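Local coordinates for protein polyisoprenyl-teichoic acid--peptidoglycan teichoic acid transferase TagV (Bacillus subtilis, PDB 6UF3) that belongs to the LytR-CpsA-Psr family of bacterial cell-envelope proteins and folds as a mixed beta sheet packed against helices, at residues 71-76 with 89-94; 187-192 with 199-204; 37-42 with 254-259; 176-181 with 206-211. All blocks are in the same frame, centred on the assembly; numbering follows the deposited sequence.

Interaction 1 (71-76 with 89-94); sequences GGKDET and DKYVTV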
# COMPACT_ATOMS: atom_id res chain seq x y z
N GLY A 71 -2.50 7.48 -16.95
CA GLY A 71 -3.75 6.75 -17.04
C GLY A 71 -4.49 6.59 -15.73
O GLY A 71 -5.58 6.01 -15.69
N GLY A 72 -3.91 7.09 -14.64
CA GLY A 72 -4.62 7.12 -13.37
C GLY A 72 -4.68 5.78 -12.66
O GLY A 72 -3.88 4.86 -12.90
N LYS A 73 -5.66 5.67 -11.74
CA LYS A 73 -5.75 4.46 -10.94
C LYS A 73 -6.00 3.23 -11.81
O LYS A 73 -5.52 2.14 -11.48
CB LYS A 73 -6.84 4.59 -9.88
CG LYS A 73 -8.26 4.61 -10.42
CD LYS A 73 -9.29 4.49 -9.31
CE LYS A 73 -10.69 4.69 -9.85
NZ LYS A 73 -10.81 5.95 -10.66
N ASP A 74 -6.75 3.37 -12.91
CA ASP A 74 -6.99 2.23 -13.79
C ASP A 74 -5.68 1.72 -14.39
O ASP A 74 -5.45 0.50 -14.47
CB ASP A 74 -7.95 2.61 -14.92
CG ASP A 74 -9.37 2.88 -14.44
OD1 ASP A 74 -9.69 2.62 -13.25
OD2 ASP A 74 -10.18 3.35 -15.27
N GLU A 75 -4.81 2.64 -14.81
CA GLU A 75 -3.52 2.22 -15.37
C GLU A 75 -2.63 1.60 -14.30
O GLU A 75 -1.97 0.59 -14.55
CB GLU A 75 -2.85 3.41 -16.06
CG GLU A 75 -1.52 3.10 -16.72
CD GLU A 75 -1.61 2.13 -17.88
OE1 GLU A 75 -2.69 1.98 -18.47
OE2 GLU A 75 -0.58 1.49 -18.20
N THR A 76 -2.64 2.16 -13.08
CA THR A 76 -1.84 1.56 -12.02
C THR A 76 -2.33 0.16 -11.68
O THR A 76 -1.54 -0.78 -11.54
CB THR A 76 -1.86 2.44 -10.76
OG1 THR A 76 -1.26 3.69 -11.06
CG2 THR A 76 -1.06 1.78 -9.66
N ASP A 89 -8.81 -7.10 -7.12
CA ASP A 89 -10.26 -6.99 -7.01
C ASP A 89 -10.69 -5.63 -6.45
O ASP A 89 -11.68 -5.06 -6.92
CB ASP A 89 -10.79 -8.13 -6.14
CG ASP A 89 -10.38 -9.49 -6.68
OD1 ASP A 89 -10.90 -9.90 -7.74
OD2 ASP A 89 -9.51 -10.14 -6.07
N LYS A 90 -9.98 -5.13 -5.45
CA LYS A 90 -10.35 -3.91 -4.75
C LYS A 90 -9.18 -2.94 -4.77
O LYS A 90 -8.02 -3.35 -4.83
CB LYS A 90 -10.75 -4.18 -3.28
CG LYS A 90 -11.95 -5.08 -3.13
CD LYS A 90 -13.21 -4.40 -3.70
CE LYS A 90 -14.46 -5.17 -3.31
NZ LYS A 90 -15.73 -4.53 -3.77
N TYR A 91 -9.49 -1.65 -4.71
CA TYR A 91 -8.46 -0.62 -4.65
C TYR A 91 -8.83 0.39 -3.58
O TYR A 91 -10.01 0.62 -3.29
CB TYR A 91 -8.25 0.09 -6.02
CG TYR A 91 -9.49 0.76 -6.54
CD1 TYR A 91 -9.81 2.07 -6.18
CD2 TYR A 91 -10.36 0.09 -7.39
CE1 TYR A 91 -10.96 2.68 -6.65
CE2 TYR A 91 -11.50 0.69 -7.86
CZ TYR A 91 -11.80 1.97 -7.49
OH TYR A 91 -12.94 2.56 -7.96
N VAL A 92 -7.79 0.98 -3.00
CA VAL A 92 -7.91 2.08 -2.06
C VAL A 92 -6.85 3.10 -2.46
O VAL A 92 -5.67 2.77 -2.51
CB VAL A 92 -7.67 1.63 -0.61
CG1 VAL A 92 -7.65 2.85 0.33
CG2 VAL A 92 -8.72 0.62 -0.18
N THR A 93 -7.27 4.33 -2.77
CA THR A 93 -6.33 5.40 -3.07
C THR A 93 -6.44 6.47 -2.00
O THR A 93 -7.55 6.82 -1.58
CB THR A 93 -6.60 6.04 -4.45
OG1 THR A 93 -6.69 5.03 -5.46
CG2 THR A 93 -5.47 7.01 -4.82
N VAL A 94 -5.30 6.99 -1.55
CA VAL A 94 -5.31 8.08 -0.58
C VAL A 94 -4.23 9.09 -0.94
O VAL A 94 -3.11 8.71 -1.31
CB VAL A 94 -5.17 7.53 0.85
CG1 VAL A 94 -3.73 7.09 1.19
CG2 VAL A 94 -5.69 8.52 1.83
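Lys73 runs past the ring of Tyr91 and delivers its ammonium group to Glu196, where NZ and OE2 form a salt bridge. The contact joins the first turn of helix 72-84 to strand 90-94 in the mixed sheet of this alpha/beta fold. In that sheet the strand lies between the parallel strand 6-13 and the short antiparallel strand 196-197, which carries the glutamate.

No hydrogen bond spans the two segments; the work is done by methylene groups. Lys73 CD stands 4.1 Å from the centroid of the Tyr91 ring in an off-centre CH-pi contact, 29° from the ring normal. It comes closest to Tyr91 CE1, at 3.6 Å. The next carbon follows the ring outward, so that Lys73 CE is 3.6 Å from Tyr91 OH. From CB to CE the chain is extended, and only at the last torsion (chi4 -51°) does it bend and turn NZ off that line. Lysine suits this place because the outer methylenes of its long chain can lie against an aromatic ring while the charge goes on to a more distant acid. Tyrosine, itself partly exposed, offers a broad ring surface to those methylenes and carries its hydroxyl at the outer end.

Two glycines lead into the helix. Gly72 has a phi of 77°, easily reached without a side chain, and its O accepts from Thr76 N at 3.0 Å. Thr93, a beta-branched residue well suited to a strand, lies beside the root of the lysine side chain. Its OG1 is buried with no polar partner in the model, and the nearest atom of 71-76 is Lys73 CB, 4.4 Å from Thr93 OG1.

Interaction 2 (187-192 with 199-204); sequences IAEKAS and IRITEG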
# COMPACT_ATOMS: atom_id res chain seq x y z
N ILE A 187 -16.95 4.57 12.88
CA ILE A 187 -15.55 4.92 12.64
C ILE A 187 -15.17 4.61 11.20
O ILE A 187 -14.41 5.36 10.57
CB ILE A 187 -14.63 4.19 13.64
CG1 ILE A 187 -15.00 4.55 15.08
CG2 ILE A 187 -13.18 4.55 13.37
CD1 ILE A 187 -14.35 5.81 15.61
N ALA A 188 -15.69 3.52 10.64
CA ALA A 188 -15.37 3.15 9.26
C ALA A 188 -16.05 4.08 8.27
O ALA A 188 -15.48 4.38 7.21
CB ALA A 188 -15.76 1.70 9.01
N GLU A 189 -17.27 4.52 8.57
CA GLU A 189 -17.91 5.52 7.73
C GLU A 189 -17.10 6.81 7.72
O GLU A 189 -16.80 7.36 6.65
CB GLU A 189 -19.34 5.79 8.22
CG GLU A 189 -20.31 4.66 7.94
CD GLU A 189 -21.75 5.11 7.96
OE1 GLU A 189 -22.61 4.41 7.38
OE2 GLU A 189 -22.03 6.18 8.55
N LYS A 190 -16.72 7.30 8.90
CA LYS A 190 -15.98 8.56 8.97
C LYS A 190 -14.61 8.45 8.31
O LYS A 190 -14.22 9.32 7.53
CB LYS A 190 -15.85 9.01 10.43
N ALA A 191 -13.87 7.38 8.61
CA ALA A 191 -12.49 7.28 8.14
C ALA A 191 -12.39 7.06 6.63
O ALA A 191 -11.36 7.39 6.04
CB ALA A 191 -11.77 6.16 8.88
N SER A 192 -13.43 6.52 6.01
CA SER A 192 -13.40 6.20 4.59
C SER A 192 -13.95 7.31 3.71
O SER A 192 -13.96 7.17 2.48
CB SER A 192 -14.18 4.91 4.33
OG SER A 192 -15.52 5.04 4.77
N ILE A 199 -14.37 -0.50 -2.17
CA ILE A 199 -14.77 -1.28 -1.01
C ILE A 199 -15.95 -0.56 -0.37
O ILE A 199 -15.86 0.62 -0.07
CB ILE A 199 -13.62 -1.44 -0.00
CG1 ILE A 199 -12.42 -2.10 -0.67
CG2 ILE A 199 -14.10 -2.23 1.23
CD1 ILE A 199 -11.22 -2.23 0.28
N ARG A 200 -17.05 -1.28 -0.18
CA ARG A 200 -18.24 -0.70 0.42
C ARG A 200 -18.15 -0.82 1.94
O ARG A 200 -17.38 -1.60 2.48
CB ARG A 200 -19.50 -1.40 -0.08
CG ARG A 200 -20.03 -0.80 -1.37
CD ARG A 200 -20.33 -1.87 -2.39
NE ARG A 200 -20.81 -1.30 -3.64
CZ ARG A 200 -21.65 -1.91 -4.48
NH1 ARG A 200 -22.04 -1.30 -5.59
NH2 ARG A 200 -22.10 -3.12 -4.20
N ILE A 201 -18.94 0.02 2.62
CA ILE A 201 -18.94 -0.00 4.08
C ILE A 201 -19.30 -1.39 4.59
O ILE A 201 -18.64 -1.92 5.49
CB ILE A 201 -19.89 1.08 4.62
CG1 ILE A 201 -19.27 2.46 4.44
CG2 ILE A 201 -20.24 0.80 6.07
CD1 ILE A 201 -17.95 2.65 5.16
N THR A 202 -20.33 -2.01 4.00
CA THR A 202 -20.75 -3.34 4.44
C THR A 202 -19.63 -4.36 4.24
O THR A 202 -19.44 -5.25 5.08
CB THR A 202 -22.00 -3.77 3.68
OG1 THR A 202 -21.81 -3.56 2.28
CG2 THR A 202 -23.20 -2.96 4.14
N GLU A 203 -18.88 -4.25 3.14
CA GLU A 203 -17.77 -5.17 2.93
C GLU A 203 -16.69 -4.97 3.98
O GLU A 203 -16.10 -5.94 4.47
CB GLU A 203 -17.18 -4.98 1.53
CG GLU A 203 -18.12 -5.36 0.42
CD GLU A 203 -17.52 -5.02 -0.93
OE1 GLU A 203 -16.88 -3.96 -1.04
OE2 GLU A 203 -17.68 -5.83 -1.87
N GLY A 204 -16.41 -3.72 4.33
CA GLY A 204 -15.40 -3.45 5.34
C GLY A 204 -15.81 -3.96 6.71
O GLY A 204 -14.99 -4.51 7.45
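With chi1 at -74°, Ile201 places CG1 anti to its own carbonyl carbon, and a further turn at chi2 carries CD1 across to the end of the helix that holds Ala188, Glu189 and Ser192. Ser192 answers with chi1 58°, which sets OG between its backbone N and carbonyl carbon and tucks it back over the preceding turn. From the isoleucine's side the terminal methyl does all the close touching. Ile201 CD1 lies 3.4 Å from Ser192 OG, 3.6 Å from Ala188 O and 3.9 Å from Glu189 CA. The Glu189 side chain passes it at about a right angle, with CG 4.2 Å from Ile201 CD1.

These are two consecutive helices, 181-191 and 201-210, whose connection contains the short strand 196-197 at the edge of the mixed sheet; the last turn of one meets the first turn of the next. Isoleucine fits because its long branch reaches over, whereas Ala188 has only a small methyl, directed toward the isoleucine's helix, 4.5 Å from Ile201 CD1, and lets the backbones come near.

Polar bonds finish both helix ends. Ala188 O accepts from Ser192 N at 3.2 Å and also from Ser192 OG, though the length modelled for the second bond is unusually short and therefore doubtful. At the other end, Arg200 occupies the N-cap, and its N donates almost straight (173°) to Glu203 OE1 at 2.8 Å. This is the half of a capping box in which the third helical residue supplies the acceptor. The other oxygen, Glu203 OE2, makes a salt bridge with Lys90 NZ of strand 90-94.

Interaction 3 (37-42 with 254-259); sequences NKTMKM and QEHLDY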
# COMPACT_ATOMS: atom_id res chain seq x y z
N ASN A 37 -10.18 -18.92 5.47
CA ASN A 37 -9.12 -19.40 6.34
C ASN A 37 -8.54 -18.31 7.23
O ASN A 37 -7.57 -18.58 7.95
CB ASN A 37 -8.00 -20.03 5.50
CG ASN A 37 -8.42 -21.34 4.87
OD1 ASN A 37 -8.97 -22.21 5.55
ND2 ASN A 37 -8.17 -21.48 3.58
N LYS A 38 -9.08 -17.09 7.18
CA LYS A 38 -8.61 -15.96 7.98
C LYS A 38 -7.11 -15.72 7.79
O LYS A 38 -6.37 -15.52 8.75
CB LYS A 38 -8.93 -16.17 9.47
CG LYS A 38 -10.40 -16.21 9.78
CD LYS A 38 -10.63 -16.76 11.19
CE LYS A 38 -11.65 -15.94 11.96
NZ LYS A 38 -12.91 -15.72 11.18
N THR A 39 -6.66 -15.72 6.53
CA THR A 39 -5.24 -15.47 6.27
C THR A 39 -5.06 -14.26 5.36
O THR A 39 -5.99 -13.85 4.65
CB THR A 39 -4.54 -16.68 5.65
OG1 THR A 39 -5.18 -17.05 4.43
CG2 THR A 39 -4.57 -17.87 6.62
N MET A 40 -3.85 -13.69 5.41
CA MET A 40 -3.45 -12.53 4.62
C MET A 40 -2.00 -12.65 4.17
O MET A 40 -1.15 -13.17 4.89
CB MET A 40 -3.56 -11.21 5.40
CG MET A 40 -4.94 -10.72 5.73
SD MET A 40 -4.82 -8.98 6.25
CE MET A 40 -6.29 -8.89 7.29
N LYS A 41 -1.71 -12.07 3.00
CA LYS A 41 -0.34 -11.87 2.54
C LYS A 41 -0.20 -10.41 2.11
O LYS A 41 -1.20 -9.76 1.78
CB LYS A 41 0.02 -12.80 1.39
CG LYS A 41 -0.18 -14.26 1.75
CD LYS A 41 0.54 -15.22 0.81
CE LYS A 41 0.19 -16.65 1.13
NZ LYS A 41 0.71 -17.09 2.47
N MET A 42 1.03 -9.90 2.17
CA MET A 42 1.28 -8.49 1.89
C MET A 42 2.58 -8.32 1.12
O MET A 42 3.56 -9.01 1.40
CB MET A 42 1.34 -7.65 3.19
CG MET A 42 1.55 -6.14 2.93
SD MET A 42 1.67 -5.11 4.40
CE MET A 42 0.06 -5.40 5.14
N GLN A 254 -0.91 -16.27 -6.33
CA GLN A 254 -1.89 -17.05 -7.07
C GLN A 254 -2.46 -18.18 -6.23
O GLN A 254 -3.68 -18.39 -6.20
CB GLN A 254 -1.25 -17.61 -8.34
CG GLN A 254 -1.01 -16.54 -9.38
CD GLN A 254 0.00 -16.96 -10.42
OE1 GLN A 254 0.54 -18.08 -10.39
NE2 GLN A 254 0.26 -16.07 -11.37
N GLU A 255 -1.59 -18.93 -5.55
CA GLU A 255 -2.07 -20.02 -4.70
C GLU A 255 -2.94 -19.47 -3.57
O GLU A 255 -3.98 -20.06 -3.25
CB GLU A 255 -0.89 -20.81 -4.14
N HIS A 256 -2.53 -18.35 -2.97
CA HIS A 256 -3.34 -17.79 -1.89
C HIS A 256 -4.72 -17.39 -2.39
O HIS A 256 -5.72 -17.58 -1.70
CB HIS A 256 -2.63 -16.60 -1.26
CG HIS A 256 -3.23 -16.15 0.03
ND1 HIS A 256 -3.51 -14.83 0.31
CD2 HIS A 256 -3.63 -16.86 1.12
CE1 HIS A 256 -4.04 -14.74 1.52
NE2 HIS A 256 -4.12 -15.96 2.03
N LEU A 257 -4.79 -16.88 -3.62
CA LEU A 257 -6.05 -16.43 -4.20
C LEU A 257 -6.84 -17.53 -4.89
O LEU A 257 -7.95 -17.26 -5.38
CB LEU A 257 -5.79 -15.29 -5.19
CG LEU A 257 -5.25 -13.97 -4.65
CD1 LEU A 257 -4.80 -13.05 -5.79
CD2 LEU A 257 -6.29 -13.23 -3.80
N ASP A 258 -6.32 -18.76 -4.94
CA ASP A 258 -6.95 -19.84 -5.70
C ASP A 258 -7.13 -19.45 -7.17
O ASP A 258 -8.14 -19.76 -7.80
CB ASP A 258 -8.29 -20.26 -5.08
CG ASP A 258 -8.15 -20.81 -3.68
OD1 ASP A 258 -7.08 -21.38 -3.37
OD2 ASP A 258 -9.10 -20.68 -2.88
N TYR A 259 -6.13 -18.77 -7.71
CA TYR A 259 -6.16 -18.26 -9.08
C TYR A 259 -5.00 -18.87 -9.85
O TYR A 259 -3.85 -18.79 -9.42
CB TYR A 259 -6.09 -16.72 -9.09
CG TYR A 259 -5.94 -16.08 -10.46
CD1 TYR A 259 -7.05 -15.80 -11.25
CD2 TYR A 259 -4.68 -15.74 -10.96
CE1 TYR A 259 -6.92 -15.21 -12.49
CE2 TYR A 259 -4.54 -15.15 -12.21
CZ TYR A 259 -5.66 -14.89 -12.97
OH TYR A 259 -5.52 -14.31 -14.21
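The end of the C-terminal helix 243-257 packs on strand 39-44 of the mixed sheet, and the imidazole of His256 carries the contact, reaching Thr39 and Lys41. His256 CG is anti to the backbone N (chi1 -167°), and this swings the ring out from the helix toward the strand. Its NE2 and Thr39 OG1 are hydrogen-bonded at 2.8 Å, the hydroxyl arriving at the ring's edge near its plane; either group could be the donor. ND1 on the other side of CE1 bonds Thr32 OG1 of the adjoining strand 25-34, so both ring nitrogens are engaged and the ring's rotation is fixed.

Lys41 lies over one face. Its CG makes a CH-pi contact 3.9 Å from the ring centroid, offset toward the rim, and CE sits 3.6 Å from His256 CG. The ammonium continues to a salt bridge with Asp220, so that lysine serves as aliphatic cover and as a charge at once. Thr39 belongs to a G1 beta bulge, in which it and Lys38 both face Asp34. The helix itself ends in a Schellman motif: Asp258 takes positive phi, and Tyr259 N donates to Gln254 O at 2.9 Å.

Interaction 4 (176-181 with 206-211); sequences SSASNI and ALQQIY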
# COMPACT_ATOMS: atom_id res chain seq x y z
N SER A 176 -8.50 -5.04 13.68
CA SER A 176 -8.69 -6.42 14.12
C SER A 176 -8.98 -6.49 15.61
O SER A 176 -9.67 -7.41 16.05
CB SER A 176 -7.45 -7.26 13.80
OG SER A 176 -7.26 -7.36 12.40
N SER A 177 -8.47 -5.55 16.38
CA SER A 177 -8.65 -5.61 17.83
C SER A 177 -9.91 -4.91 18.30
O SER A 177 -10.30 -5.09 19.46
CB SER A 177 -7.43 -5.01 18.54
OG SER A 177 -7.27 -3.65 18.23
N ALA A 178 -10.57 -4.13 17.44
CA ALA A 178 -11.82 -3.47 17.81
C ALA A 178 -12.94 -4.49 18.00
O ALA A 178 -12.91 -5.60 17.45
CB ALA A 178 -12.21 -2.45 16.75
N SER A 179 -13.94 -4.11 18.78
CA SER A 179 -15.00 -5.04 19.14
C SER A 179 -16.40 -4.47 18.97
O SER A 179 -17.28 -5.18 18.48
CB SER A 179 -14.81 -5.51 20.59
OG SER A 179 -14.34 -4.45 21.42
N ASN A 180 -16.63 -3.22 19.37
CA ASN A 180 -17.96 -2.62 19.29
C ASN A 180 -18.33 -2.43 17.82
O ASN A 180 -17.86 -1.49 17.17
CB ASN A 180 -17.99 -1.29 20.04
CG ASN A 180 -19.39 -0.77 20.25
OD1 ASN A 180 -20.38 -1.47 19.99
ND2 ASN A 180 -19.50 0.47 20.72
N ILE A 181 -19.18 -3.32 17.30
CA ILE A 181 -19.44 -3.35 15.87
C ILE A 181 -20.17 -2.08 15.41
O ILE A 181 -19.96 -1.61 14.29
CB ILE A 181 -20.21 -4.63 15.49
CG1 ILE A 181 -19.43 -5.87 15.93
CG2 ILE A 181 -20.45 -4.70 13.99
CD1 ILE A 181 -20.02 -6.59 17.12
N ALA A 206 -17.86 -6.49 7.21
CA ALA A 206 -17.75 -7.94 7.13
C ALA A 206 -16.31 -8.39 7.30
O ALA A 206 -16.04 -9.39 7.98
CB ALA A 206 -18.32 -8.44 5.81
N LEU A 207 -15.37 -7.67 6.66
CA LEU A 207 -13.96 -8.03 6.78
C LEU A 207 -13.45 -7.85 8.20
O LEU A 207 -12.69 -8.68 8.70
CB LEU A 207 -13.13 -7.18 5.82
CG LEU A 207 -13.10 -7.72 4.40
CD1 LEU A 207 -12.51 -6.66 3.49
CD2 LEU A 207 -12.30 -9.00 4.35
N GLN A 208 -13.85 -6.76 8.86
CA GLN A 208 -13.47 -6.57 10.26
C GLN A 208 -13.99 -7.71 11.11
O GLN A 208 -13.29 -8.20 12.00
CB GLN A 208 -14.00 -5.23 10.78
CG GLN A 208 -13.39 -4.79 12.11
CD GLN A 208 -13.95 -5.55 13.31
OE1 GLN A 208 -15.08 -6.03 13.28
NE2 GLN A 208 -13.14 -5.67 14.36
N GLN A 209 -15.23 -8.15 10.86
CA GLN A 209 -15.77 -9.25 11.65
C GLN A 209 -15.01 -10.54 11.38
O GLN A 209 -14.74 -11.31 12.31
CB GLN A 209 -17.26 -9.42 11.37
CG GLN A 209 -17.94 -10.37 12.34
CD GLN A 209 -17.77 -11.82 11.93
OE1 GLN A 209 -17.62 -12.12 10.75
NE2 GLN A 209 -17.78 -12.72 12.92
N ILE A 210 -14.63 -10.79 10.13
CA ILE A 210 -13.95 -12.04 9.80
C ILE A 210 -12.57 -12.08 10.44
O ILE A 210 -12.14 -13.11 10.97
CB ILE A 210 -13.86 -12.21 8.28
CG1 ILE A 210 -15.24 -12.49 7.69
CG2 ILE A 210 -12.88 -13.32 7.91
CD1 ILE A 210 -15.30 -12.27 6.18
N TYR A 211 -11.84 -10.97 10.39
CA TYR A 211 -10.49 -10.90 10.92
C TYR A 211 -10.46 -10.37 12.35
O TYR A 211 -9.42 -9.91 12.82
CB TYR A 211 -9.63 -10.05 9.99
CG TYR A 211 -9.32 -10.80 8.70
CD1 TYR A 211 -8.26 -11.68 8.64
CD2 TYR A 211 -10.12 -10.64 7.57
CE1 TYR A 211 -7.98 -12.38 7.47
CE2 TYR A 211 -9.85 -11.34 6.39
CZ TYR A 211 -8.77 -12.21 6.36
OH TYR A 211 -8.47 -12.93 5.22
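The C-terminal end of helix 158-177, with the turn leading from it to helix 181-191, packs on the last turn of helix 201-210, where Gln208 and Tyr211 meet Ser176 and Ala178. Gln208 starts with CG anti to its backbone N (chi1 -166°) and then bends at chi2, which brings the amide round to the turn. NE2 donates weakly to Ala178 O, 3.1 Å away with a poor angle of 125°. Its stronger partner is Met175 O. One amide nitrogen thus reaches two carbonyl groups near the helix end, which suits a buried glutamine: it is long enough to arrive there and has two N-H groups to give.

Ser176 is small enough to let the backbones approach, its CA 5.8 Å from Tyr211 CA. Ser176 CB and OG both lie 3.4 Å from Tyr211 O, but the hydroxyl is hydrogen-bonded within its own helix, to Ile172 O. The Tyr211 ring turns away from this contact and meets Phe214 edge to face. Around these residues, Ile184 of helix 181-191 touches both Ala178 and Gln208, while Leu33 of strand 25-34 touches Tyr211 and Leu207, which brings the end of helix 201-210 against the sheet.

Interactions 1 and 3, both partly buried, each bring a helix to the same mixed sheet, and in both a lysine lays its methylenes on an aromatic ring before its charge finds an acid; of these two, interaction 3 alone adds a hydrogen bond across its segments. Interactions 2 and 4 share helix 201-210, its start in a surface contact and its end in a buried one, their centres about 12 Å apart. The first is carried by an isoleucine methyl, the second by an amide among backbone carbonyls. Direct touches tie the pairs together: Lys90 CB packs on Ile199 CG1 (3.7 Å) between 1 and 2, and Tyr211 OH meets Thr39 O (2.7 Å), probably a hydrogen bond, between 4 and 3.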